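Local coordinates for protein glucoamylase (Thermoanaerobacterium thermosaccharolyticum, PDB 1LF6) that hydrolyses terminal alpha-1,4-linked glucose units one after another from the non-reducing ends of glucan chains, probably releasing beta-D-glucose, at residues L368-V371 with V372-G376. Sequence-based numbering, arbitrary orientation.
Sequences LAKV and VKDNG
N375 folds its side-chain amide back over the last turn of helix 358-375, ND2 lying 3.6 Å from CG1 of V371 and donating a hydrogen bond to V371 O (3.1 Å, N-H...O angle 143°). The donor sits 26° out of the carbonyl plane. With chi1 at -67°, CG of N375 stands beside its own backbone N, and amide and backbone therefore reach the same oxygen. The backbone N of N375 makes a weak bond to V371 O at 2.9 Å, and D374 N adds another weak one. A lysine in place of N375 would probably lose the amide's grip on V371 O, leaving that oxygen to the two weak backbone donors. The i to i-4 bonds before it run from V372 N to L368 O, K373 N to A369 O and D374 N to K370 O. CG2 of V372, anti to the carbonyl carbon, packs 3.3 Å from L368 O. V371 and V372 are buried, V371 against I378 and P379 of the following loop, V372 against L417, P420 and L421 of helix 414-428. G376 N bonds V372 O at 2.6 Å, and G376 leaves the helix with positive phi, a conformation that favours glycine. The arrangement is a helix C-terminus ended by a glycine of positive phi, closing one helix of the (alpha/alpha) barrel of this family 15 glycosidase, away from the likely catalytic glutamates.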
ATOM      1  N   LEU A 368      18.470   3.044  -0.096  1.00 19.34           N
ATOM      2  CA  LEU A 368      18.599   4.475   0.180  1.00 19.61           C
ATOM      3  C   LEU A 368      20.029   4.968  -0.047  1.00 21.13           C
ATOM      4  O   LEU A 368      20.248   6.099  -0.492  1.00 20.92           O
ATOM      5  CB  LEU A 368      18.176   4.767   1.624  1.00 19.72           C
ATOM      6  CG  LEU A 368      16.696   4.560   1.969  1.00 20.58           C
ATOM      7  CD1 LEU A 368      16.503   4.717   3.461  1.00 22.02           C
ATOM      8  CD2 LEU A 368      15.838   5.564   1.215  1.00 22.48           C
ATOM      9  N   ALA A 369      21.001   4.122   0.279  1.00 21.59           N
ATOM     10  CA  ALA A 369      22.404   4.467   0.093  1.00 23.78           C
ATOM     11  C   ALA A 369      22.655   4.684  -1.394  1.00 24.36           C
ATOM     12  O   ALA A 369      23.423   5.563  -1.785  1.00 25.26           O
ATOM     13  CB  ALA A 369      23.299   3.342   0.621  1.00 24.47           C
ATOM     14  N   LYS A 370      21.990   3.879  -2.216  1.00 25.39           N
ATOM     15  CA  LYS A 370      22.117   3.965  -3.666  1.00 25.62           C
ATOM     16  C   LYS A 370      21.501   5.287  -4.135  1.00 25.23           C
ATOM     17  O   LYS A 370      22.022   5.948  -5.039  1.00 24.13           O
ATOM     18  CB  LYS A 370      21.393   2.774  -4.308  1.00 28.37           C
ATOM     19  CG  LYS A 370      21.922   2.330  -5.670  1.00 32.13           C
ATOM     20  CD  LYS A 370      21.824   3.425  -6.722  1.00 36.01           C
ATOM     21  CE  LYS A 370      22.210   2.915  -8.108  1.00 37.31           C
ATOM     22  NZ  LYS A 370      21.253   1.885  -8.602  1.00 40.06           N
ATOM     23  N   VAL A 371      20.393   5.677  -3.511  1.00 23.78           N
ATOM     24  CA  VAL A 371      19.735   6.923  -3.877  1.00 22.77           C
ATOM     25  C   VAL A 371      20.645   8.115  -3.575  1.00 22.90           C
ATOM     26  O   VAL A 371      20.792   9.020  -4.399  1.00 22.46           O
ATOM     27  CB  VAL A 371      18.383   7.093  -3.124  1.00 21.90           C
ATOM     28  CG1 VAL A 371      17.838   8.492  -3.341  1.00 21.97           C
ATOM     29  CG2 VAL A 371      17.369   6.074  -3.633  1.00 20.59           C
ATOM     30  N   VAL A 372      21.263   8.107  -2.398  1.00 21.69           N
ATOM     31  CA  VAL A 372      22.147   9.197  -2.009  1.00 21.60           C
ATOM     32  C   VAL A 372      23.375   9.245  -2.913  1.00 23.64           C
ATOM     33  O   VAL A 372      23.878  10.321  -3.236  1.00 22.89           O
ATOM     34  CB  VAL A 372      22.599   9.061  -0.536  1.00 20.06           C
ATOM     35  CG1 VAL A 372      23.563  10.186  -0.180  1.00 20.26           C
ATOM     36  CG2 VAL A 372      21.386   9.102   0.381  1.00 19.02           C
ATOM     37  N   LYS A 373      23.849   8.080  -3.337  1.00 26.67           N
ATOM     38  CA  LYS A 373      25.014   8.032  -4.210  1.00 27.89           C
ATOM     39  C   LYS A 373      24.729   8.739  -5.534  1.00 27.74           C
ATOM     40  O   LYS A 373      25.572   9.465  -6.051  1.00 28.72           O
ATOM     41  CB  LYS A 373      25.422   6.587  -4.486  1.00 30.08           C
ATOM     42  CG  LYS A 373      26.667   6.485  -5.355  1.00 33.19           C
ATOM     43  CD  LYS A 373      26.860   5.089  -5.904  1.00 36.65           C
ATOM     44  CE  LYS A 373      28.041   5.045  -6.865  1.00 37.83           C
ATOM     45  NZ  LYS A 373      28.130   3.729  -7.554  1.00 38.93           N
ATOM     46  N   ASP A 374      23.533   8.540  -6.074  1.00 28.40           N
ATOM     47  CA  ASP A 374      23.180   9.160  -7.343  1.00 29.28           C
ATOM     48  C   ASP A 374      22.577  10.564  -7.250  1.00 29.32           C
ATOM     49  O   ASP A 374      22.525  11.277  -8.255  1.00 30.45           O
ATOM     50  CB  ASP A 374      22.212   8.265  -8.124  1.00 32.51           C
ATOM     51  CG  ASP A 374      22.741   6.852  -8.319  1.00 34.70           C
ATOM     52  OD1 ASP A 374      23.930   6.693  -8.665  1.00 38.03           O
ATOM     53  OD2 ASP A 374      21.958   5.896  -8.136  1.00 34.33           O
ATOM     54  N   ASN A 375      22.134  10.973  -6.064  1.00 27.40           N
ATOM     55  CA  ASN A 375      21.515  12.291  -5.906  1.00 26.30           C
ATOM     56  C   ASN A 375      22.204  13.216  -4.914  1.00 25.07           C
ATOM     57  O   ASN A 375      22.041  14.434  -4.989  1.00 26.09           O
ATOM     58  CB  ASN A 375      20.050  12.130  -5.486  1.00 28.39           C
ATOM     59  CG  ASN A 375      19.203  11.517  -6.565  1.00 30.73           C
ATOM     60  OD1 ASN A 375      18.909  12.158  -7.578  1.00 34.62           O
ATOM     61  ND2 ASN A 375      18.809  10.263  -6.368  1.00 31.22           N
ATOM     62  N   GLY A 376      22.956  12.641  -3.983  1.00 23.56           N
ATOM     63  CA  GLY A 376      23.641  13.450  -2.990  1.00 22.99           C
ATOM     64  C   GLY A 376      22.667  13.913  -1.921  1.00 21.99           C
ATOM     65  O   GLY A 376      22.976  14.774  -1.096  1.00 21.45           O
TER